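Local coordinates for protein flavodoxin (Aquifex aeolicus, PDB 2ARK) that probably serves as a low-potential electron donor to a number of redox enzymes, carrying FMN as its cofactor, at residues A[16-24]-A[138-146]; A[51-62]-A[86-97]. All blocks are in the same frame, centred on the assembly; numbering follows the deposited sequence.

How the interactions relate
The chain begins with strand 5-11 and enters helix 17-30, whose first turns form one side of interaction 1. It then passes through strand 35-41 and helix 47-52 to strand 55-61. Helix 69-78 carries it over to strand 90-97, and there interaction 2 closes a short loop of the chain. After helix 104-117 and strand 121-128 the chain reaches 138-146, which closes the much longer loop of interaction 1. The short loop thus lies wholly within the long one, and the two do not cross. Strand 90-97 lies beside strand 139-142. Gly-143 O probably accepts a hydrogen bond from Ser-96 OG, and Phe-94 packs on Ala-139 O.

Interaction 1 of 2, residues A[16-24]-A[138-146]; sequences GNTKKMAEL and GAVVAGEPR. With PO4 (phosphate ion), chain G.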
ATOM      1  N   GLY A  16     -20.985   2.013  14.890  1.00 27.65           N
ATOM      2  CA  GLY A  16     -21.322   3.409  15.045  1.00 25.81           C
ATOM      3  C   GLY A  16     -20.119   4.325  15.128  1.00 25.34           C
ATOM      4  O   GLY A  16     -20.259   5.533  15.005  1.00 25.67           O
ATOM      5  N   ASN A  17     -18.931   3.773  15.331  1.00 24.55           N
ATOM      6  CA  ASN A  17     -17.757   4.598  15.570  1.00 23.57           C
ATOM      7  C   ASN A  17     -17.453   5.443  14.369  1.00 24.16           C
ATOM      8  O   ASN A  17     -17.267   6.656  14.516  1.00 24.66           O
ATOM      9  CB  ASN A  17     -16.566   3.743  15.956  1.00 22.95           C
ATOM     10  CG  ASN A  17     -16.757   3.064  17.297  1.00 24.93           C
ATOM     11  OD1 ASN A  17     -17.424   3.592  18.195  1.00 26.19           O
ATOM     12  ND2 ASN A  17     -16.181   1.878  17.439  1.00 24.87           N
ATOM     13  N   THR A  18     -17.432   4.821  13.180  1.00 23.53           N
ATOM     14  CA  THR A  18     -17.211   5.540  11.934  1.00 23.54           C
ATOM     15  C   THR A  18     -18.338   6.553  11.634  1.00 24.62           C
ATOM     16  O   THR A  18     -18.045   7.609  11.041  1.00 25.04           O
ATOM     17  CB  THR A  18     -16.915   4.588  10.731  1.00 23.78           C
ATOM     18  OG1 THR A  18     -15.905   3.654  11.137  1.00 24.18           O
ATOM     19  CG2 THR A  18     -16.382   5.361   9.488  1.00 20.75           C
ATOM     20  N   LYS A  19     -19.581   6.269  12.081  1.00 24.59           N
ATOM     21  CA  LYS A  19     -20.682   7.243  12.017  1.00 24.98           C
ATOM     22  C   LYS A  19     -20.365   8.477  12.863  1.00 26.07           C
ATOM     23  O   LYS A  19     -20.546   9.590  12.406  1.00 27.20           O
ATOM     24  CB  LYS A  19     -22.062   6.647  12.413  1.00 25.23           C
ATOM     25  CG  LYS A  19     -23.302   7.521  11.917  1.00 24.98           C
ATOM     26  CD  LYS A  19     -24.534   7.479  12.805  1.00 23.96           C
ATOM     27  CE  LYS A  19     -25.750   8.199  12.191  1.00 25.23           C
ATOM     28  NZ  LYS A  19     -27.130   7.566  12.570  1.00 21.47           N
ATOM     29  N   LYS A  20     -19.891   8.293  14.085  1.00 27.41           N
ATOM     30  CA  LYS A  20     -19.472   9.419  14.920  1.00 29.14           C
ATOM     31  C   LYS A  20     -18.325  10.227  14.263  1.00 29.47           C
ATOM     32  O   LYS A  20     -18.380  11.460  14.229  1.00 29.09           O
ATOM     33  CB  LYS A  20     -19.124   8.954  16.343  1.00 29.99           C
ATOM     34  CG  LYS A  20     -20.360   8.799  17.266  1.00 34.03           C
ATOM     35  CD  LYS A  20     -21.235   7.583  16.868  1.00 38.60           C
ATOM     36  CE  LYS A  20     -22.799   7.784  17.018  1.00 38.54           C
ATOM     37  NZ  LYS A  20     -23.610   6.739  16.240  1.00 38.16           N
HETATM   38  N   MSE A  21     -17.324   9.542  13.694  1.00 29.74           N
HETATM   39  CA  MSE A  21     -16.312  10.225  12.869  1.00 31.04           C
HETATM   40  C   MSE A  21     -16.920  11.000  11.718  1.00 28.67           C
HETATM   41  O   MSE A  21     -16.517  12.111  11.465  1.00 29.69           O
HETATM   42  CB  MSE A  21     -15.303   9.254  12.279  1.00 30.16           C
HETATM   43  CG  MSE A  21     -14.540   8.445  13.288  1.00 31.87           C
HETATM   44 SE   MSE A  21     -13.206   7.315  12.414  1.00 39.05          SE
HETATM   45  CE  MSE A  21     -11.762   8.691  12.099  1.00 31.42           C
ATOM     46  N   ALA A  22     -17.886  10.413  11.028  1.00 27.98           N
ATOM     47  CA  ALA A  22     -18.478  10.998   9.806  1.00 26.61           C
ATOM     48  C   ALA A  22     -19.209  12.287  10.109  1.00 26.59           C
ATOM     49  O   ALA A  22     -19.204  13.230   9.306  1.00 25.51           O
ATOM     50  CB  ALA A  22     -19.419  10.015   9.183  1.00 26.18           C
ATOM     51  N   GLU A  23     -19.826  12.322  11.295  1.00 26.94           N
ATOM     52  CA  GLU A  23     -20.602  13.474  11.720  1.00 27.58           C
ATOM     53  C   GLU A  23     -19.660  14.636  12.004  1.00 28.18           C
ATOM     54  O   GLU A  23     -19.990  15.789  11.715  1.00 29.05           O
ATOM     55  CB  GLU A  23     -21.431  13.138  12.952  1.00 27.14           C
ATOM     56  CG  GLU A  23     -22.662  12.325  12.678  1.00 28.49           C
ATOM     57  CD  GLU A  23     -23.270  11.733  13.950  1.00 32.28           C
ATOM     58  OE1 GLU A  23     -22.613  11.746  15.013  1.00 34.71           O
ATOM     59  OE2 GLU A  23     -24.418  11.243  13.902  1.00 34.89           O
ATOM     60  N   LEU A  24     -18.492  14.318  12.562  1.00 28.40           N
ATOM     61  CA  LEU A  24     -17.462  15.295  12.887  1.00 28.39           C
ATOM     62  C   LEU A  24     -16.747  15.811  11.651  1.00 28.30           C
ATOM     63  O   LEU A  24     -16.432  17.004  11.575  1.00 28.06           O
ATOM     64  CB  LEU A  24     -16.459  14.708  13.872  1.00 28.25           C
ATOM     65  CG  LEU A  24     -17.007  14.588  15.305  1.00 28.89           C
ATOM     66  CD1 LEU A  24     -16.212  13.559  16.124  1.00 27.03           C
ATOM     67  CD2 LEU A  24     -17.100  15.946  16.011  1.00 26.97           C
ATOM     68  N   GLY A 138      -5.523  10.242   6.293  1.00 25.17           N
ATOM     69  CA  GLY A 138      -6.948  10.398   6.544  1.00 25.20           C
ATOM     70  C   GLY A 138      -7.137  10.400   8.035  1.00 24.98           C
ATOM     71  O   GLY A 138      -6.204  10.071   8.785  1.00 25.94           O
ATOM     72  N   ALA A 139      -8.318  10.774   8.479  1.00 25.00           N
ATOM     73  CA  ALA A 139      -8.603  10.744   9.910  1.00 25.50           C
ATOM     74  C   ALA A 139      -8.720   9.285  10.395  1.00 25.30           C
ATOM     75  O   ALA A 139      -9.424   8.495   9.809  1.00 25.95           O
ATOM     76  CB  ALA A 139      -9.861  11.578  10.237  1.00 24.84           C
ATOM     77  N   VAL A 140      -7.984   8.924  11.442  1.00 25.91           N
ATOM     78  CA  VAL A 140      -8.004   7.557  11.989  1.00 25.43           C
ATOM     79  C   VAL A 140      -8.163   7.626  13.533  1.00 26.37           C
ATOM     80  O   VAL A 140      -7.648   8.554  14.180  1.00 25.89           O
ATOM     81  CB  VAL A 140      -6.712   6.730  11.576  1.00 25.75           C
ATOM     82  CG1 VAL A 140      -6.635   6.519  10.038  1.00 23.35           C
ATOM     83  CG2 VAL A 140      -5.401   7.414  12.096  1.00 23.84           C
ATOM     84  N   VAL A 141      -8.885   6.658  14.100  1.00 26.30           N
ATOM     85  CA  VAL A 141      -9.132   6.566  15.531  1.00 27.01           C
ATOM     86  C   VAL A 141      -9.228   5.084  15.888  1.00 27.55           C
ATOM     87  O   VAL A 141      -9.586   4.259  15.039  1.00 28.34           O
ATOM     88  CB  VAL A 141     -10.475   7.310  15.949  1.00 27.67           C
ATOM     89  CG1 VAL A 141     -10.735   7.133  17.425  1.00 28.53           C
ATOM     90  CG2 VAL A 141     -10.420   8.838  15.627  1.00 25.97           C
ATOM     91  N   ALA A 142      -8.892   4.715  17.118  1.00 27.54           N
ATOM     92  CA  ALA A 142      -9.261   3.394  17.580  1.00 28.25           C
ATOM     93  C   ALA A 142     -10.559   3.509  18.394  1.00 28.99           C
ATOM     94  O   ALA A 142     -10.642   4.295  19.355  1.00 29.54           O
ATOM     95  CB  ALA A 142      -8.150   2.758  18.371  1.00 27.80           C
ATOM     96  N   GLY A 143     -11.582   2.760  17.993  1.00 28.98           N
ATOM     97  CA  GLY A 143     -12.908   2.877  18.603  1.00 29.34           C
ATOM     98  C   GLY A 143     -13.626   4.182  18.273  1.00 30.18           C
ATOM     99  O   GLY A 143     -13.493   4.722  17.172  1.00 29.28           O
ATOM    100  N   GLU A 144     -14.386   4.698  19.239  1.00 31.15           N
ATOM    101  CA  GLU A 144     -15.118   5.948  19.059  1.00 32.63           C
ATOM    102  C   GLU A 144     -14.209   7.203  19.246  1.00 32.48           C
ATOM    103  O   GLU A 144     -13.352   7.223  20.129  1.00 32.04           O
ATOM    104  CB  GLU A 144     -16.331   5.977  20.004  1.00 31.84           C
ATOM    105  CG  GLU A 144     -17.091   7.300  20.026  1.00 33.60           C
ATOM    106  CD  GLU A 144     -18.160   7.385  21.114  1.00 35.93           C
ATOM    107  OE1 GLU A 144     -18.163   6.566  22.072  1.00 39.48           O
ATOM    108  OE2 GLU A 144     -19.019   8.288  21.002  1.00 40.46           O
ATOM    109  N   PRO A 145     -14.414   8.256  18.422  1.00 33.26           N
ATOM    110  CA  PRO A 145     -13.643   9.492  18.661  1.00 34.17           C
ATOM    111  C   PRO A 145     -14.093  10.135  19.964  1.00 34.97           C
ATOM    112  O   PRO A 145     -15.168  10.740  20.011  1.00 35.38           O
ATOM    113  CB  PRO A 145     -14.004  10.403  17.468  1.00 34.40           C
ATOM    114  CG  PRO A 145     -15.064   9.669  16.663  1.00 32.96           C
ATOM    115  CD  PRO A 145     -15.349   8.354  17.273  1.00 32.63           C
ATOM    116  N   ARG A 146     -13.291   9.986  21.016  1.00 35.70           N
ATOM    117  CA  ARG A 146     -13.687  10.443  22.357  1.00 36.14           C
ATOM    118  C   ARG A 146     -12.879  11.636  22.816  1.00 35.66           C
ATOM    119  O   ARG A 146     -13.439  12.583  23.351  1.00 36.00           O
ATOM    120  CB  ARG A 146     -13.576   9.320  23.388  1.00 36.35           C
ATOM    121  CG  ARG A 146     -14.544   8.162  23.156  1.00 40.12           C
ATOM    122  CD  ARG A 146     -14.708   7.324  24.419  1.00 46.12           C
ATOM    123  NE  ARG A 146     -15.477   7.999  25.488  1.00 52.59           N
ATOM    124  CZ  ARG A 146     -16.424   8.938  25.311  1.00 55.35           C
ATOM    125  NH1 ARG A 146     -17.037   9.465  26.370  1.00 54.04           N
ATOM    126  NH2 ARG A 146     -16.769   9.357  24.085  1.00 56.03           N
TER
HETATM  127  P   PO4 G 501     -17.566   1.318  13.105  0.60 18.17           P
HETATM  128  O1  PO4 G 501     -16.122   1.067  13.468  0.60 23.64           O
HETATM  129  O2  PO4 G 501     -18.214   0.032  12.786  0.60 24.83           O
HETATM  130  O3  PO4 G 501     -18.338   1.849  14.257  0.60 25.54           O
HETATM  131  O4  PO4 G 501     -17.693   2.187  11.920  0.60 23.55           O
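Asn-17, in the first turn of helix 17-24, lies against the turn at Gly-143 and Glu-144. Its CB meets Gly-143 O at 3.4 Å. With chi1 at -66°, CG stands beside its own backbone N, and the amide lies flat over the face of the peptide joining Gly-143 to Glu-144. The two planes are nearly parallel, and Asn-17 CG is 3.5 Å from Gly-143 C. At the tip, OD1 touches Glu-144 CB at 3.2 Å, while ND2 lies over Gly-143 CA. An alanine here would remove the amide, and the Gly-143 peptide would probably lose the flat group that covers it.

Further along the helix the contact is apolar. Pro-145 presents CG to Met-21 CG at 3.6 Å, and Leu-24 CD1 meets Pro-145 CB. Met-21 is modelled as selenomethionine. Its chain bends at chi3 (80°) and brings CE to the strand, 3.8 Å from Val-141 CG2. The same methyl also touches Ala-139 CB. Helix 148-168 adds Cys-154 against both Met-21 and Leu-24.

At the start of the helix, Thr-18 N donates to phosphate O4 at 2.9 Å. Thr-15 N binds the same ion. The ion probably comes from the crystallisation liquor. Its place, in the loop between the first strand and first helix, is consistent with the FMN phosphate site of flavodoxins.

Interaction 2 of 2, residues A[51-62]-A[86-97]; sequences LWADGLAVGSPT and IDGKIACAFSSS
Strands 55-61 and 90-97 run parallel, 15° apart, and are joined first by backbone hydrogen bonds. Ile-90 N donates to Asp-54 O with an almost straight bond, 176° at the hydrogen. Leu-56 O accepts from Cys-92 N, and Cys-92 O accepts from Val-58 N. The ladder goes on with Phe-94 N to Val-58 O and Ser-60 N to Phe-94 O. Thr-62 N to Ser-96 O, 2.7 Å, holds the far end.

Side chains add polar bonds at both ends. Lys-89 turns at its last torsion and gives NZ to Ala-53 O at 3.0 Å, so its ammonium binds the backbone that follows helix 47-52. A water donates to both Asp-54 O and Gly-88 O. At the other end, Ser-95 OG donates to Ser-60 O at 2.8 Å. Thr-62 OG1 lies 2.8 Å from Ser-95 OG.

The closest apolar fit is between Phe-94 and Gly-59. With chi1 at 58°, the ring is set between its own backbone N and carbonyl carbon and lies over the neighbouring strand. Gly-59 CA sits 3.4 Å from the ring centroid, almost on the ring normal, a CH-pi contact. A CB on Gly-59 would run into the ring. Ala-57 CB meets the ring edge at Phe-94 CE1, 3.7 Å away, and also touches Cys-92 SG. On the other face of the sheet Leu-56 CB packs on Ala-91 CB, 4.1 Å apart.

The pair forms the beta-alpha-beta unit with helix 69-78. The face with Ala-57, Cys-92 and Phe-94 is covered by helices 17-30 and 148-168. Helix 104-117 covers Ala-93 and Ser-95 on the other, and strand 5-11 pairs with the other edge of strand 55-61.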
ATOM      1  N   LEU A  51     -22.183  12.486  -8.122  1.00 27.78           N
ATOM      2  CA  LEU A  51     -22.259  13.468  -9.205  1.00 26.96           C
ATOM      3  C   LEU A  51     -22.426  14.910  -8.711  1.00 26.84           C
ATOM      4  O   LEU A  51     -21.900  15.849  -9.294  1.00 26.90           O
ATOM      5  CB  LEU A  51     -23.418  13.108 -10.130  1.00 26.26           C
ATOM      6  CG  LEU A  51     -23.183  11.896 -11.016  1.00 25.34           C
ATOM      7  CD1 LEU A  51     -24.522  11.398 -11.577  1.00 23.48           C
ATOM      8  CD2 LEU A  51     -22.200  12.270 -12.137  1.00 22.72           C
ATOM      9  N   TRP A  52     -23.183  15.074  -7.638  1.00 26.69           N
ATOM     10  CA  TRP A  52     -23.382  16.365  -7.014  1.00 26.38           C
ATOM     11  C   TRP A  52     -22.095  16.866  -6.351  1.00 26.93           C
ATOM     12  O   TRP A  52     -21.794  18.047  -6.437  1.00 28.25           O
ATOM     13  CB  TRP A  52     -24.541  16.236  -6.021  1.00 25.58           C
ATOM     14  CG  TRP A  52     -24.780  17.407  -5.158  1.00 25.34           C
ATOM     15  CD1 TRP A  52     -25.580  18.486  -5.443  1.00 23.93           C
ATOM     16  CD2 TRP A  52     -24.231  17.637  -3.844  1.00 23.86           C
ATOM     17  NE1 TRP A  52     -25.559  19.370  -4.384  1.00 25.17           N
ATOM     18  CE2 TRP A  52     -24.742  18.875  -3.392  1.00 24.54           C
ATOM     19  CE3 TRP A  52     -23.370  16.906  -2.998  1.00 22.87           C
ATOM     20  CZ2 TRP A  52     -24.414  19.410  -2.127  1.00 24.19           C
ATOM     21  CZ3 TRP A  52     -23.053  17.433  -1.743  1.00 22.54           C
ATOM     22  CH2 TRP A  52     -23.567  18.673  -1.324  1.00 23.10           C
ATOM     23  N   ALA A  53     -21.321  15.973  -5.733  1.00 27.54           N
ATOM     24  CA  ALA A  53     -20.160  16.345  -4.902  1.00 28.01           C
ATOM     25  C   ALA A  53     -18.965  16.931  -5.656  1.00 28.86           C
ATOM     26  O   ALA A  53     -18.570  16.425  -6.713  1.00 29.80           O
ATOM     27  CB  ALA A  53     -19.699  15.155  -4.073  1.00 27.26           C
ATOM     28  N   ASP A  54     -18.379  17.994  -5.109  1.00 28.99           N
ATOM     29  CA  ASP A  54     -17.070  18.462  -5.583  1.00 29.05           C
ATOM     30  C   ASP A  54     -15.974  17.685  -4.883  1.00 28.69           C
ATOM     31  O   ASP A  54     -14.971  17.348  -5.492  1.00 29.23           O
ATOM     32  CB  ASP A  54     -16.892  19.964  -5.324  1.00 28.78           C
ATOM     33  CG  ASP A  54     -17.860  20.798  -6.128  1.00 29.69           C
ATOM     34  OD1 ASP A  54     -17.977  20.512  -7.335  1.00 32.16           O
ATOM     35  OD2 ASP A  54     -18.504  21.724  -5.574  1.00 28.43           O
ATOM     36  N   GLY A  55     -16.193  17.430  -3.590  1.00 28.22           N
ATOM     37  CA  GLY A  55     -15.279  16.734  -2.717  1.00 27.07           C
ATOM     38  C   GLY A  55     -16.020  15.666  -1.942  1.00 26.87           C
ATOM     39  O   GLY A  55     -17.201  15.832  -1.630  1.00 25.95           O
ATOM     40  N   LEU A  56     -15.315  14.559  -1.677  1.00 26.81           N
ATOM     41  CA  LEU A  56     -15.838  13.398  -0.941  1.00 27.82           C
ATOM     42  C   LEU A  56     -14.939  13.011   0.226  1.00 27.22           C
ATOM     43  O   LEU A  56     -13.719  12.943   0.065  1.00 27.66           O
ATOM     44  CB  LEU A  56     -15.919  12.159  -1.843  1.00 28.40           C
ATOM     45  CG  LEU A  56     -16.889  12.158  -3.009  1.00 30.69           C
ATOM     46  CD1 LEU A  56     -16.240  12.898  -4.216  1.00 31.59           C
ATOM     47  CD2 LEU A  56     -17.227  10.722  -3.339  1.00 30.49           C
ATOM     48  N   ALA A  57     -15.539  12.738   1.387  1.00 26.43           N
ATOM     49  CA  ALA A  57     -14.843  12.013   2.449  1.00 25.51           C
ATOM     50  C   ALA A  57     -15.500  10.649   2.555  1.00 25.09           C
ATOM     51  O   ALA A  57     -16.708  10.540   2.638  1.00 25.46           O
ATOM     52  CB  ALA A  57     -14.904  12.779   3.777  1.00 25.17           C
ATOM     53  N   VAL A  58     -14.706   9.596   2.484  1.00 25.48           N
ATOM     54  CA  VAL A  58     -15.261   8.255   2.471  1.00 24.95           C
ATOM     55  C   VAL A  58     -14.728   7.541   3.701  1.00 24.77           C
ATOM     56  O   VAL A  58     -13.531   7.443   3.868  1.00 24.85           O
ATOM     57  CB  VAL A  58     -14.849   7.499   1.162  1.00 25.39           C
ATOM     58  CG1 VAL A  58     -15.331   6.032   1.199  1.00 24.69           C
ATOM     59  CG2 VAL A  58     -15.319   8.249  -0.111  1.00 22.79           C
ATOM     60  N   GLY A  59     -15.609   7.080   4.581  1.00 24.60           N
ATOM     61  CA  GLY A  59     -15.175   6.444   5.821  1.00 23.18           C
ATOM     62  C   GLY A  59     -15.628   5.022   5.929  1.00 23.64           C
ATOM     63  O   GLY A  59     -16.703   4.654   5.445  1.00 23.36           O
ATOM     64  N   SER A  60     -14.802   4.196   6.545  1.00 23.47           N
ATOM     65  CA  SER A  60     -15.166   2.820   6.733  1.00 23.41           C
ATOM     66  C   SER A  60     -14.562   2.341   8.027  1.00 23.72           C
ATOM     67  O   SER A  60     -13.479   2.808   8.403  1.00 25.14           O
ATOM     68  CB  SER A  60     -14.577   1.988   5.604  1.00 24.23           C
ATOM     69  OG  SER A  60     -14.816   0.583   5.774  1.00 24.42           O
ATOM     70  N   PRO A  61     -15.211   1.367   8.696  1.00 22.50           N
ATOM     71  CA  PRO A  61     -14.478   0.667   9.751  1.00 22.05           C
ATOM     72  C   PRO A  61     -13.270  -0.036   9.126  1.00 22.48           C
ATOM     73  O   PRO A  61     -13.304  -0.394   7.939  1.00 22.54           O
ATOM     74  CB  PRO A  61     -15.500  -0.368  10.258  1.00 22.37           C
ATOM     75  CG  PRO A  61     -16.508  -0.535   9.110  1.00 22.30           C
ATOM     76  CD  PRO A  61     -16.575   0.842   8.497  1.00 22.17           C
ATOM     77  N   THR A  62     -12.198  -0.234   9.883  1.00 22.74           N
ATOM     78  CA  THR A  62     -11.105  -1.059   9.395  1.00 22.77           C
ATOM     79  C   THR A  62     -11.540  -2.492   9.457  1.00 23.18           C
ATOM     80  O   THR A  62     -11.642  -3.048  10.527  1.00 22.70           O
ATOM     81  CB  THR A  62      -9.847  -0.896  10.281  1.00 23.05           C
ATOM     82  OG1 THR A  62      -9.420   0.460  10.198  1.00 25.80           O
ATOM     83  CG2 THR A  62      -8.680  -1.816   9.807  1.00 21.10           C
ATOM     84  N   ILE A  86     -16.083  10.814 -14.297  1.00 23.87           N
ATOM     85  CA  ILE A  86     -16.147  11.684 -13.122  1.00 23.02           C
ATOM     86  C   ILE A  86     -14.775  12.038 -12.562  1.00 23.72           C
ATOM     87  O   ILE A  86     -14.667  12.330 -11.387  1.00 24.37           O
ATOM     88  CB  ILE A  86     -17.085  11.138 -11.979  1.00 22.48           C
ATOM     89  CG1 ILE A  86     -16.669   9.739 -11.538  1.00 21.74           C
ATOM     90  CG2 ILE A  86     -18.542  11.161 -12.424  1.00 19.82           C
ATOM     91  CD1 ILE A  86     -17.384   9.238 -10.338  1.00 21.37           C
ATOM     92  N   ASP A  87     -13.743  12.027 -13.412  1.00 23.77           N
ATOM     93  CA  ASP A  87     -12.372  12.353 -13.016  1.00 23.79           C
ATOM     94  C   ASP A  87     -12.256  13.745 -12.435  1.00 24.34           C
ATOM     95  O   ASP A  87     -12.974  14.649 -12.849  1.00 23.97           O
ATOM     96  CB  ASP A  87     -11.437  12.275 -14.213  1.00 23.52           C
ATOM     97  CG  ASP A  87     -11.350  10.879 -14.825  1.00 23.75           C
ATOM     98  OD1 ASP A  87     -12.395  10.322 -15.227  1.00 23.13           O
ATOM     99  OD2 ASP A  87     -10.222  10.356 -14.922  1.00 21.10           O
ATOM    100  N   GLY A  88     -11.345  13.916 -11.476  1.00 24.90           N
ATOM    101  CA  GLY A  88     -11.041  15.247 -10.951  1.00 25.12           C
ATOM    102  C   GLY A  88     -11.922  15.718  -9.803  1.00 25.86           C
ATOM    103  O   GLY A  88     -11.874  16.888  -9.428  1.00 25.95           O
ATOM    104  N   LYS A  89     -12.741  14.822  -9.252  1.00 26.34           N
ATOM    105  CA  LYS A  89     -13.352  15.086  -7.956  1.00 26.60           C
ATOM    106  C   LYS A  89     -12.237  14.997  -6.952  1.00 27.16           C
ATOM    107  O   LYS A  89     -11.224  14.351  -7.225  1.00 27.82           O
ATOM    108  CB  LYS A  89     -14.489  14.110  -7.625  1.00 26.41           C
ATOM    109  CG  LYS A  89     -15.780  14.503  -8.287  1.00 25.06           C
ATOM    110  CD  LYS A  89     -16.873  13.478  -8.097  1.00 26.77           C
ATOM    111  CE  LYS A  89     -17.873  13.609  -9.239  1.00 24.65           C
ATOM    112  NZ  LYS A  89     -18.462  14.967  -9.292  1.00 25.04           N
ATOM    113  N   ILE A  90     -12.413  15.676  -5.819  1.00 27.43           N
ATOM    114  CA  ILE A  90     -11.435  15.717  -4.746  1.00 27.52           C
ATOM    115  C   ILE A  90     -11.969  14.845  -3.619  1.00 28.57           C
ATOM    116  O   ILE A  90     -13.149  14.955  -3.266  1.00 29.04           O
ATOM    117  CB  ILE A  90     -11.196  17.174  -4.269  1.00 27.51           C
ATOM    118  CG1 ILE A  90     -10.602  17.999  -5.421  1.00 27.67           C
ATOM    119  CG2 ILE A  90     -10.280  17.212  -3.056  1.00 25.87           C
ATOM    120  CD1 ILE A  90     -10.604  19.481  -5.217  1.00 28.42           C
ATOM    121  N   ALA A  91     -11.119  13.955  -3.086  1.00 28.41           N
ATOM    122  CA  ALA A  91     -11.539  12.977  -2.074  1.00 28.00           C
ATOM    123  C   ALA A  91     -10.464  12.697  -1.035  1.00 28.42           C
ATOM    124  O   ALA A  91      -9.282  12.905  -1.285  1.00 29.24           O
ATOM    125  CB  ALA A  91     -11.977  11.673  -2.728  1.00 27.10           C
ATOM    126  N   CYS A  92     -10.911  12.253   0.143  1.00 28.58           N
ATOM    127  CA  CYS A  92     -10.069  11.758   1.249  1.00 27.72           C
ATOM    128  C   CYS A  92     -10.815  10.609   1.952  1.00 26.44           C
ATOM    129  O   CYS A  92     -11.914  10.245   1.522  1.00 25.62           O
ATOM    130  CB  CYS A  92      -9.781  12.886   2.223  1.00 27.55           C
ATOM    131  SG  CYS A  92     -11.294  13.675   2.878  1.00 30.78           S
ATOM    132  N   ALA A  93     -10.224  10.080   3.032  1.00 25.23           N
ATOM    133  CA  ALA A  93     -10.610   8.809   3.648  1.00 24.39           C
ATOM    134  C   ALA A  93     -10.634   8.971   5.148  1.00 24.12           C
ATOM    135  O   ALA A  93      -9.931   9.831   5.680  1.00 25.04           O
ATOM    136  CB  ALA A  93      -9.582   7.674   3.249  1.00 23.74           C
ATOM    137  N   PHE A  94     -11.413   8.152   5.847  1.00 23.90           N
ATOM    138  CA  PHE A  94     -11.277   8.058   7.324  1.00 23.82           C
ATOM    139  C   PHE A  94     -11.693   6.687   7.840  1.00 24.61           C
ATOM    140  O   PHE A  94     -12.424   5.955   7.145  1.00 25.50           O
ATOM    141  CB  PHE A  94     -11.991   9.191   8.052  1.00 23.06           C
ATOM    142  CG  PHE A  94     -13.483   9.292   7.754  1.00 24.17           C
ATOM    143  CD1 PHE A  94     -13.943   9.977   6.611  1.00 22.02           C
ATOM    144  CD2 PHE A  94     -14.431   8.775   8.666  1.00 22.48           C
ATOM    145  CE1 PHE A  94     -15.315  10.094   6.353  1.00 21.74           C
ATOM    146  CE2 PHE A  94     -15.816   8.900   8.421  1.00 20.94           C
ATOM    147  CZ  PHE A  94     -16.259   9.545   7.256  1.00 21.24           C
ATOM    148  N   SER A  95     -11.225   6.302   9.021  1.00 24.02           N
ATOM    149  CA  SER A  95     -11.430   4.925   9.453  1.00 24.98           C
ATOM    150  C   SER A  95     -11.202   4.756  10.948  1.00 25.65           C
ATOM    151  O   SER A  95     -10.334   5.428  11.555  1.00 24.93           O
ATOM    152  CB  SER A  95     -10.477   3.980   8.690  1.00 26.10           C
ATOM    153  OG  SER A  95     -10.749   2.603   8.960  1.00 27.75           O
ATOM    154  N   SER A  96     -11.993   3.855  11.528  1.00 25.86           N
ATOM    155  CA  SER A  96     -11.933   3.536  12.937  1.00 26.33           C
ATOM    156  C   SER A  96     -11.553   2.072  12.955  1.00 26.63           C
ATOM    157  O   SER A  96     -12.100   1.291  12.169  1.00 27.47           O
ATOM    158  CB  SER A  96     -13.319   3.729  13.565  1.00 26.57           C
ATOM    159  OG  SER A  96     -13.338   3.361  14.933  1.00 27.42           O
ATOM    160  N   SER A  97     -10.616   1.701  13.827  1.00 26.81           N
ATOM    161  CA  SER A  97     -10.199   0.296  14.009  1.00 26.33           C
ATOM    162  C   SER A  97     -10.399  -0.124  15.444  1.00 25.48           C
ATOM    163  O   SER A  97     -10.784   0.674  16.261  1.00 25.35           O
ATOM    164  CB  SER A  97      -8.731   0.098  13.603  1.00 26.40           C
ATOM    165  OG  SER A  97      -7.899   1.024  14.293  1.00 29.11           O
TER
HETATM  166  O   HOH W   1     -13.699  18.696  -7.611  1.00 25.59           O